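Local coordinates for protein cystathionine beta-lyases/cystathionine gamma-synthases (Corynebacterium glutamicum, PDB 5X5H) that probably catalyses the pyridoxal-phosphate-dependent condensation of O-succinyl-L-homoserine with L-cysteine to cystathionine and succinate in methionine biosynthesis, at residues I100-D105 with L146-T151; V177-F182 with A197-T202; N104-G109 with S354-P359. All coordinates share one frame; numbering follows the deposited sequence.

Contacts 1 and 2 illustrate how one central sheet both builds a core and carries a cofactor site. Each pairs two buried parallel strands, and they are joined because strands 144-150 and 175-179 are neighbours. Contact 1 is mainly backbone bonds and aliphatic packing, whereas contact 2 turns polar at the C-terminal ends of its strands, where Asp-179 and Ser-201 reach pyridoxal phosphate. Contact 3 starts from the same stretch as contact 1, sharing Asn-104 and Asp-105, but is only partly buried. It pairs loops, with van der Waals contact and a bridging water, and no direct hydrogen bond between the segments. Glu-150 of contact 1 bonds to the backbone of Tyr-107 in contact 3.

Contact 1: I100-D105 with L146-T151; sequences IVLGND and LIWVET
Val-101 and Ile-147 sit side by side on adjacent parallel strands of the large mixed sheet that forms the core of the pyridoxal-phosphate domain, in the fold type I manner of the trans-sulfuration enzymes. Strands 100-103 and 146-150 run 4.8 Å apart at the closest approach of their axes, with 13° between their directions.

The backbone bonds come first. Val-101 uses both of its polar main-chain atoms: its N donates to Leu-146 O at 2.9 Å, and its O accepts from Trp-148 N at 2.9 Å. Weak CA-H...O contacts flank them, as where Ile-147 CA approaches Val-101 O at 3.4 Å. Further along, the strands part. Water 1 bridges the gap, accepting from Gly-103 N and donating to Trp-148 O, so both backbone atoms remain satisfied.

Apolar packing follows the two faces of the sheet. Ile-100 and Leu-146 meet through CG2 and CG at 4.3 Å on the face they share with Leu-102 and Trp-148, and helix 108-118 packs against Ile-100, Leu-102 and Trp-148. Leu-102 swings CG away from its backbone N (chi1 174°), and its CD1 comes within 4.0 Å of Trp-148 CD1, the two side chains crossing at a slant. The indole meets Phe-90 in a T-shaped pair. On the other face Val-101 CB touches Ile-147 CG1.

Polar side chains gather at the C-terminal end. Asp-105 OD2 is hydrogen-bonded to Thr-153 OG1 and to Ala-156 N, while the carboxylate of Glu-150 is divided between two backbone amides, OE1 receiving Asn-154 N and OE2 receiving Tyr-107 N.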
loop_
_atom_site.group_PDB
_atom_site.type_symbol
_atom_site.label_atom_id
_atom_site.label_comp_id
_atom_site.label_asym_id
_atom_site.label_seq_id
_atom_site.Cartn_x
_atom_site.Cartn_y
_atom_site.Cartn_z
ATOM N N ILE A 100 37.167 -16.727 0.263
ATOM C CA ILE A 100 36.805 -15.476 -0.416
ATOM C C ILE A 100 37.963 -14.440 -0.471
ATOM O O ILE A 100 38.613 -14.248 0.622
ATOM C CB ILE A 100 35.696 -14.743 0.359
ATOM C CG1 ILE A 100 34.597 -15.603 0.753
ATOM C CG2 ILE A 100 35.213 -13.509 -0.457
ATOM C CD1 ILE A 100 33.680 -14.937 1.753
ATOM N N VAL A 101 38.160 -13.792 -1.564
ATOM C CA VAL A 101 39.007 -12.604 -1.679
ATOM C C VAL A 101 38.043 -11.401 -1.646
ATOM O O VAL A 101 37.102 -11.339 -2.490
ATOM C CB VAL A 101 39.849 -12.611 -2.925
ATOM C CG1 VAL A 101 40.678 -11.330 -3.034
ATOM C CG2 VAL A 101 40.777 -13.839 -2.926
ATOM N N LEU A 102 38.246 -10.468 -0.715
ATOM C CA LEU A 102 37.447 -9.277 -0.487
ATOM C C LEU A 102 38.318 -8.060 -0.541
ATOM O O LEU A 102 39.502 -8.115 -0.250
ATOM C CB LEU A 102 36.850 -9.369 0.983
ATOM C CG LEU A 102 36.068 -8.258 1.655
ATOM C CD1 LEU A 102 34.679 -8.315 0.966
ATOM C CD2 LEU A 102 35.913 -8.316 3.163
ATOM N N GLY A 103 37.744 -6.916 -0.935
ATOM C CA GLY A 103 38.474 -5.691 -0.919
ATOM C C GLY A 103 38.627 -5.039 0.423
ATOM O O GLY A 103 38.064 -5.446 1.439
ATOM N N ASN A 104 39.503 -3.987 0.413
ATOM C CA ASN A 104 39.845 -3.216 1.630
ATOM C C ASN A 104 39.026 -1.988 1.852
ATOM O O ASN A 104 39.444 -1.088 2.633
ATOM C CB ASN A 104 41.409 -2.836 1.756
ATOM C CG ASN A 104 41.892 -1.875 0.702
ATOM O OD1 ASN A 104 41.153 -1.323 -0.101
ATOM N ND2 ASN A 104 43.209 -1.726 0.659
ATOM N N ASP A 105 37.966 -1.794 1.075
ATOM C CA ASP A 105 37.037 -0.688 1.311
ATOM C C ASP A 105 35.718 -1.219 0.868
ATOM O O ASP A 105 35.606 -1.599 -0.335
ATOM C CB ASP A 105 37.418 0.623 0.542
ATOM C CG ASP A 105 36.638 1.887 1.120
ATOM O OD1 ASP A 105 36.879 2.297 2.304
ATOM O OD2 ASP A 105 35.770 2.457 0.467
ATOM N N LEU A 146 35.319 -17.287 -4.597
ATOM C CA LEU A 146 34.631 -15.991 -4.755
ATOM C C LEU A 146 35.638 -14.875 -4.645
ATOM O O LEU A 146 36.383 -14.805 -3.642
ATOM C CB LEU A 146 33.580 -15.897 -3.646
ATOM C CG LEU A 146 32.692 -14.648 -3.691
ATOM C CD1 LEU A 146 31.986 -14.405 -4.996
ATOM C CD2 LEU A 146 31.696 -14.796 -2.510
ATOM N N ILE A 147 35.582 -13.985 -5.584
ATOM C CA ILE A 147 36.236 -12.638 -5.476
ATOM C C ILE A 147 35.070 -11.620 -5.441
ATOM O O ILE A 147 34.254 -11.599 -6.395
ATOM C CB ILE A 147 37.152 -12.372 -6.658
ATOM C CG1 ILE A 147 38.194 -13.528 -6.792
ATOM C CG2 ILE A 147 37.857 -11.000 -6.540
ATOM C CD1 ILE A 147 39.040 -13.384 -8.025
ATOM N N TRP A 148 34.984 -10.861 -4.372
ATOM C CA TRP A 148 33.910 -9.909 -4.129
ATOM C C TRP A 148 34.407 -8.497 -4.370
ATOM O O TRP A 148 35.340 -8.053 -3.646
ATOM C CB TRP A 148 33.406 -10.053 -2.704
ATOM C CG TRP A 148 32.156 -9.244 -2.494
ATOM C CD1 TRP A 148 32.045 -7.969 -2.031
ATOM C CD2 TRP A 148 30.840 -9.720 -2.769
ATOM N NE1 TRP A 148 30.702 -7.619 -1.961
ATOM C CE2 TRP A 148 29.972 -8.669 -2.460
ATOM C CE3 TRP A 148 30.324 -10.954 -3.209
ATOM C CZ2 TRP A 148 28.577 -8.829 -2.545
ATOM C CZ3 TRP A 148 28.899 -11.097 -3.329
ATOM C CH2 TRP A 148 28.077 -10.027 -2.966
ATOM N N VAL A 149 33.876 -7.830 -5.368
ATOM C CA VAL A 149 34.344 -6.509 -5.740
ATOM C C VAL A 149 33.197 -5.501 -5.563
ATOM O O VAL A 149 32.090 -5.773 -6.104
ATOM C CB VAL A 149 34.880 -6.504 -7.179
ATOM C CG1 VAL A 149 35.029 -5.095 -7.741
ATOM C CG2 VAL A 149 36.261 -7.265 -7.196
ATOM N N GLU A 150 33.404 -4.361 -4.973
ATOM C CA GLU A 150 32.513 -3.223 -5.037
ATOM C C GLU A 150 33.220 -2.180 -5.814
ATOM O O GLU A 150 34.378 -1.862 -5.493
ATOM C CB GLU A 150 32.267 -2.556 -3.726
ATOM C CG GLU A 150 31.371 -3.148 -2.857
ATOM C CD GLU A 150 31.227 -2.380 -1.555
ATOM O OE1 GLU A 150 31.394 -1.144 -1.422
ATOM O OE2 GLU A 150 30.828 -3.048 -0.624
ATOM N N THR A 151 32.644 -1.519 -6.819
ATOM C CA THR A 151 33.293 -0.405 -7.472
ATOM C C THR A 151 32.256 0.554 -8.046
ATOM O O THR A 151 31.394 0.117 -8.814
ATOM C CB THR A 151 34.294 -0.907 -8.531
ATOM O OG1 THR A 151 34.989 0.197 -9.112
ATOM C CG2 THR A 151 33.747 -1.702 -9.676
HETATM O O HOH W 1 35.132 -6.141 -1.679
#

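Contact 2: V177-F182 with A197-T202; sequences VVDNTF and AVLHST. With PLP (pyridoxal-5'-phosphate), chain B.
The amide of Asn-180 and the ring of His-200 lie alongside each other, their planes 59° apart; the amide's ND2 donates to Glu-71 OE2 and its OD1 accepts from Gln-188 NE2. The ring of Phe-182 turns its edge to the cofactor, CE1 being 3.6 Å from PLP O3.

The strands themselves pair in parallel. Leu-199 turns both its N and its O to the neighbouring strand: N donates to Val-178 O at 2.9 Å, and O accepts from Asn-180 N at 2.9 Å. Where the first strand turns away, Thr-181 takes over, its OG1 receiving Ser-201 N at 2.9 Å, almost straight (178°). That hydroxyl also donates to Asp-179 OD1, which accepts Thr-181 N to close an Asx turn. With CG set opposite the backbone N (chi1 176°), the Asp-179 carboxylate reaches the cofactor, OD2 lying 2.7 Å from PLP N1 while the two donors hold OD1. Ser-201 OG donates to PLP O2P at 2.8 Å; Thr-203, Gly-82 and Met-83 also bond the cofactor, as do Tyr-52 and Arg-54 of the second subunit.

An aspartate facing the pyridine nitrogen from the C-terminal end of a beta-alpha-beta unit's first strand is characteristic of fold type I enzymes.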
loop_
_atom_site.group_PDB
_atom_site.type_symbol
_atom_site.label_atom_id
_atom_site.label_comp_id
_atom_site.label_asym_id
_atom_site.label_seq_id
_atom_site.Cartn_x
_atom_site.Cartn_y
_atom_site.Cartn_z
ATOM N N VAL A 177 32.043 -11.651 -8.358
ATOM C CA VAL A 177 30.754 -10.982 -8.124
ATOM C C VAL A 177 31.067 -9.515 -7.882
ATOM O O VAL A 177 31.919 -9.154 -7.094
ATOM C CB VAL A 177 29.959 -11.553 -7.008
ATOM C CG1 VAL A 177 28.685 -10.695 -6.723
ATOM C CG2 VAL A 177 29.666 -13.040 -7.278
ATOM N N VAL A 178 30.328 -8.658 -8.634
ATOM C CA VAL A 178 30.419 -7.191 -8.465
ATOM C C VAL A 178 29.157 -6.700 -7.759
ATOM O O VAL A 178 28.038 -6.941 -8.270
ATOM C CB VAL A 178 30.704 -6.426 -9.751
ATOM C CG1 VAL A 178 30.674 -4.991 -9.555
ATOM C CG2 VAL A 178 32.051 -6.888 -10.362
ATOM N N ASP A 179 29.342 -5.997 -6.668
ATOM C CA ASP A 179 28.273 -5.220 -6.009
ATOM C C ASP A 179 28.230 -3.884 -6.741
ATOM O O ASP A 179 29.145 -3.061 -6.609
ATOM C CB ASP A 179 28.540 -5.130 -4.546
ATOM C CG ASP A 179 27.538 -4.257 -3.782
ATOM O OD1 ASP A 179 26.787 -3.464 -4.421
ATOM O OD2 ASP A 179 27.585 -4.317 -2.496
ATOM N N ASN A 180 27.201 -3.745 -7.600
ATOM C CA ASN A 180 27.014 -2.591 -8.508
ATOM C C ASN A 180 26.050 -1.561 -7.960
ATOM O O ASN A 180 25.515 -0.758 -8.743
ATOM C CB ASN A 180 26.585 -3.114 -9.887
ATOM C CG ASN A 180 26.781 -2.182 -11.002
ATOM O OD1 ASN A 180 27.784 -1.467 -11.028
ATOM N ND2 ASN A 180 25.837 -2.098 -11.948
ATOM N N THR A 181 25.838 -1.533 -6.647
ATOM C CA THR A 181 24.879 -0.650 -6.009
ATOM C C THR A 181 25.150 0.799 -6.358
ATOM O O THR A 181 24.222 1.534 -6.727
ATOM C CB THR A 181 24.845 -0.867 -4.507
ATOM O OG1 THR A 181 24.435 -2.224 -4.187
ATOM C CG2 THR A 181 23.984 0.078 -3.786
ATOM N N PHE A 182 26.369 1.296 -6.089
ATOM C CA PHE A 182 26.681 2.741 -6.261
ATOM C C PHE A 182 26.625 3.190 -7.683
ATOM O O PHE A 182 26.022 4.276 -7.946
ATOM C CB PHE A 182 28.073 3.008 -5.697
ATOM C CG PHE A 182 28.111 3.299 -4.286
ATOM C CD1 PHE A 182 27.290 2.681 -3.307
ATOM C CD2 PHE A 182 29.121 4.156 -3.789
ATOM C CE1 PHE A 182 27.364 3.040 -1.965
ATOM C CE2 PHE A 182 29.205 4.479 -2.468
ATOM C CZ PHE A 182 28.350 3.964 -1.539
ATOM N N ALA A 197 28.298 -12.706 -11.661
ATOM C CA ALA A 197 27.016 -12.268 -11.132
ATOM C C ALA A 197 27.200 -10.811 -10.670
ATOM O O ALA A 197 28.281 -10.324 -10.411
ATOM C CB ALA A 197 26.515 -13.154 -10.019
ATOM N N VAL A 198 26.040 -10.141 -10.543
ATOM C CA VAL A 198 25.977 -8.744 -10.085
ATOM C C VAL A 198 24.965 -8.672 -8.975
ATOM O O VAL A 198 23.870 -9.229 -9.111
ATOM C CB VAL A 198 25.659 -7.743 -11.205
ATOM C CG1 VAL A 198 25.400 -6.362 -10.695
ATOM C CG2 VAL A 198 26.806 -7.717 -12.208
ATOM N N LEU A 199 25.311 -7.958 -7.915
ATOM C CA LEU A 199 24.450 -7.705 -6.772
ATOM C C LEU A 199 24.074 -6.247 -6.722
ATOM O O LEU A 199 24.943 -5.377 -6.846
ATOM C CB LEU A 199 25.182 -8.126 -5.527
ATOM C CG LEU A 199 24.675 -8.031 -4.063
ATOM C CD1 LEU A 199 24.527 -6.631 -3.569
ATOM C CD2 LEU A 199 23.471 -8.754 -3.757
ATOM N N HIS A 200 22.834 -5.960 -6.344
ATOM C CA HIS A 200 22.366 -4.665 -5.974
ATOM C C HIS A 200 21.653 -4.620 -4.650
ATOM O O HIS A 200 20.789 -5.452 -4.405
ATOM C CB HIS A 200 21.318 -4.086 -7.014
ATOM C CG HIS A 200 21.946 -3.720 -8.277
ATOM N ND1 HIS A 200 22.042 -4.502 -9.410
ATOM C CD2 HIS A 200 22.632 -2.597 -8.525
ATOM C CE1 HIS A 200 22.754 -3.811 -10.309
ATOM N NE2 HIS A 200 23.109 -2.659 -9.751
ATOM N N SER A 201 21.872 -3.584 -3.865
ATOM C CA SER A 201 20.910 -3.096 -2.853
ATOM C C SER A 201 19.931 -2.166 -3.613
ATOM O O SER A 201 20.339 -1.077 -3.952
ATOM C CB SER A 201 21.592 -2.356 -1.791
ATOM O OG SER A 201 20.570 -1.699 -0.991
ATOM N N THR A 202 18.720 -2.601 -3.918
ATOM C CA THR A 202 17.747 -1.753 -4.580
ATOM C C THR A 202 17.202 -0.720 -3.661
ATOM O O THR A 202 16.530 0.246 -4.095
ATOM C CB THR A 202 16.661 -2.591 -5.217
ATOM O OG1 THR A 202 15.913 -3.309 -4.204
ATOM C CG2 THR A 202 17.168 -3.623 -6.175
HETATM N N1 PLP B . 26.153 -2.894 -0.709
HETATM C C2 PLP B . 26.346 -1.593 -0.715
HETATM C C2A PLP B . 27.409 -1.072 -1.622
HETATM C C3 PLP B . 25.486 -0.778 -0.057
HETATM O O3 PLP B . 25.618 0.592 -0.054
HETATM C C4 PLP B . 24.429 -1.290 0.714
HETATM C C4A PLP B . 23.526 -0.376 1.436
HETATM C C5 PLP B . 24.331 -2.695 0.853
HETATM C C6 PLP B . 25.218 -3.442 0.097
HETATM C C5A PLP B . 23.315 -3.396 1.754
HETATM O O4P PLP B . 21.956 -3.296 1.210
HETATM P P PLP B . 20.707 -3.247 2.185
HETATM O O1P PLP B . 20.890 -2.051 3.099
HETATM O O2P PLP B . 19.601 -3.138 1.155
HETATM O O3P PLP B . 20.649 -4.577 2.941
#

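Contact 3: N104-G109 with S354-P359; sequences NDAYGG and SQLEVP. With PLP (pyridoxal-5'-phosphate), chain B.
Leu-356 reaches across to the chain at Asn-104. From CB its side chain turns so that CG lies opposite the carbonyl carbon and beside the backbone N (chi1 -82°), which carries it onto the main chain of Asn-104, where CG is 3.6 Å from Asn-104 C. At CG it forks. CD1 settles against Asn-104 CA at 3.8 Å, and CD2 goes on to the methyl of Ala-106, 3.8 Å from its CB. Tyr-111 and Val-127 also touch this leucine.

Leu-356 sits inside a type I beta turn running from Ser-354 to Glu-357, braced by an ST turn in which Leu-356 N donates to Ser-354 OG. The turn belongs to the loop between strands 339-341 and 362-366 of the smaller sheet, so the contact ties the C-terminal region to the loop that leads into helix 108-118 of the cofactor-binding domain.

Beside this apolar packing a water links the two segments. Water 2 accepts from Ala-106 N at 3.1 Å, with Leu-356 O at 2.8 Å and Asp-105 OD1 at 3.0 Å. The amides of Asn-104 and Gln-355 run side by side, planes 73° apart, ND2 and NE2 3.8 Å from each other without a hydrogen bond. Tyr-107, the N-cap residue, spreads one ring face over the cofactor, PLP C4 standing above the ring centre, while Gly-109 N lies over the opposite face, offset toward the rim; Tyr-107 OH is hydrogen-bonded to Arg-54 NH1 of the second subunit.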
loop_
_atom_site.group_PDB
_atom_site.type_symbol
_atom_site.label_atom_id
_atom_site.label_comp_id
_atom_site.label_asym_id
_atom_site.label_seq_id
_atom_site.Cartn_x
_atom_site.Cartn_y
_atom_site.Cartn_z
ATOM N N ASN A 104 39.503 -3.987 0.413
ATOM C CA ASN A 104 39.845 -3.216 1.630
ATOM C C ASN A 104 39.026 -1.988 1.852
ATOM O O ASN A 104 39.444 -1.088 2.633
ATOM C CB ASN A 104 41.409 -2.836 1.756
ATOM C CG ASN A 104 41.892 -1.875 0.702
ATOM O OD1 ASN A 104 41.153 -1.323 -0.101
ATOM N ND2 ASN A 104 43.209 -1.726 0.659
ATOM N N ASP A 105 37.966 -1.794 1.075
ATOM C CA ASP A 105 37.037 -0.688 1.311
ATOM C C ASP A 105 35.718 -1.219 0.868
ATOM O O ASP A 105 35.606 -1.599 -0.335
ATOM C CB ASP A 105 37.418 0.623 0.542
ATOM C CG ASP A 105 36.638 1.887 1.120
ATOM O OD1 ASP A 105 36.879 2.297 2.304
ATOM O OD2 ASP A 105 35.770 2.457 0.467
ATOM N N ALA A 106 34.765 -1.304 1.757
ATOM C CA ALA A 106 33.534 -2.067 1.397
ATOM C C ALA A 106 32.511 -1.792 2.409
ATOM O O ALA A 106 32.820 -1.366 3.560
ATOM C CB ALA A 106 33.798 -3.589 1.329
ATOM N N TYR A 107 31.275 -2.045 2.046
ATOM C CA TYR A 107 30.223 -1.816 2.888
ATOM C C TYR A 107 30.495 -2.697 4.162
ATOM O O TYR A 107 30.798 -3.925 4.126
ATOM C CB TYR A 107 28.833 -2.150 2.188
ATOM C CG TYR A 107 27.748 -1.987 3.082
ATOM C CD1 TYR A 107 27.498 -0.767 3.791
ATOM C CD2 TYR A 107 26.837 -3.004 3.374
ATOM C CE1 TYR A 107 26.490 -0.578 4.744
ATOM C CE2 TYR A 107 25.856 -2.822 4.257
ATOM C CZ TYR A 107 25.578 -1.636 4.967
ATOM O OH TYR A 107 24.607 -1.504 5.953
ATOM N N GLY A 108 30.357 -1.982 5.253
ATOM C CA GLY A 108 30.621 -2.579 6.588
ATOM C C GLY A 108 29.720 -3.801 6.816
ATOM O O GLY A 108 30.164 -4.787 7.401
ATOM N N GLY A 109 28.492 -3.774 6.261
ATOM C CA GLY A 109 27.639 -4.920 6.424
ATOM C C GLY A 109 28.119 -6.206 5.690
ATOM O O GLY A 109 27.987 -7.285 6.208
ATOM N N SER A 354 39.442 -3.323 11.523
ATOM C CA SER A 354 39.811 -4.095 10.377
ATOM C C SER A 354 40.607 -3.248 9.380
ATOM O O SER A 354 40.600 -1.999 9.530
ATOM C CB SER A 354 38.489 -4.634 9.772
ATOM O OG SER A 354 37.925 -3.659 8.839
ATOM N N GLN A 355 41.166 -3.807 8.308
ATOM C CA GLN A 355 41.780 -2.926 7.268
ATOM C C GLN A 355 40.679 -2.038 6.606
ATOM O O GLN A 355 40.987 -1.089 5.941
ATOM C CB GLN A 355 42.611 -3.627 6.155
ATOM C CG GLN A 355 43.753 -2.764 5.394
ATOM C CD GLN A 355 43.693 -1.168 5.401
ATOM O OE1 GLN A 355 44.090 -0.521 6.387
ATOM N NE2 GLN A 355 43.241 -0.558 4.296
ATOM N N LEU A 356 39.418 -2.371 6.754
ATOM C CA LEU A 356 38.337 -1.549 6.097
ATOM C C LEU A 356 37.968 -0.310 6.891
ATOM O O LEU A 356 37.002 0.393 6.521
ATOM C CB LEU A 356 37.052 -2.380 5.927
ATOM C CG LEU A 356 37.135 -3.248 4.699
ATOM C CD1 LEU A 356 38.184 -4.308 4.904
ATOM C CD2 LEU A 356 35.766 -3.859 4.514
ATOM N N GLU A 357 38.640 -0.047 8.029
ATOM C CA GLU A 357 38.210 0.993 8.920
ATOM C C GLU A 357 38.390 2.319 8.230
ATOM O O GLU A 357 39.432 2.536 7.572
ATOM C CB GLU A 357 39.039 0.944 10.229
ATOM C CG GLU A 357 38.765 2.098 11.162
ATOM C CD GLU A 357 39.462 2.094 12.537
ATOM O OE1 GLU A 357 39.879 1.039 13.082
ATOM O OE2 GLU A 357 39.551 3.230 13.039
ATOM N N VAL A 358 37.422 3.204 8.380
ATOM C CA VAL A 358 37.355 4.457 7.577
ATOM C C VAL A 358 37.927 5.611 8.373
ATOM O O VAL A 358 37.643 5.714 9.534
ATOM C CB VAL A 358 35.837 4.744 7.344
ATOM C CG1 VAL A 358 35.690 6.031 6.499
ATOM C CG2 VAL A 358 35.246 3.596 6.560
ATOM N N PRO A 359 38.704 6.507 7.757
ATOM C CA PRO A 359 39.202 7.693 8.448
ATOM C C PRO A 359 38.161 8.516 9.176
ATOM O O PRO A 359 37.027 8.800 8.651
ATOM C CB PRO A 359 39.846 8.542 7.408
ATOM C CG PRO A 359 39.872 7.689 6.218
ATOM C CD PRO A 359 39.157 6.451 6.386
HETATM N N1 PLP B . 26.153 -2.894 -0.709
HETATM C C2 PLP B . 26.346 -1.593 -0.715
HETATM C C2A PLP B . 27.409 -1.072 -1.622
HETATM C C3 PLP B . 25.486 -0.778 -0.057
HETATM O O3 PLP B . 25.618 0.592 -0.054
HETATM C C4 PLP B . 24.429 -1.290 0.714
HETATM C C4A PLP B . 23.526 -0.376 1.436
HETATM C C5 PLP B . 24.331 -2.695 0.853
HETATM C C6 PLP B . 25.218 -3.442 0.097
HETATM C C5A PLP B . 23.315 -3.396 1.754
HETATM O O4P PLP B . 21.956 -3.296 1.210
HETATM P P PLP B . 20.707 -3.247 2.185
HETATM O O1P PLP B . 20.890 -2.051 3.099
HETATM O O2P PLP B . 19.601 -3.138 1.155
HETATM O O3P PLP B . 20.649 -4.577 2.941
HETATM O O HOH W 2 35.533 0.427 4.188
#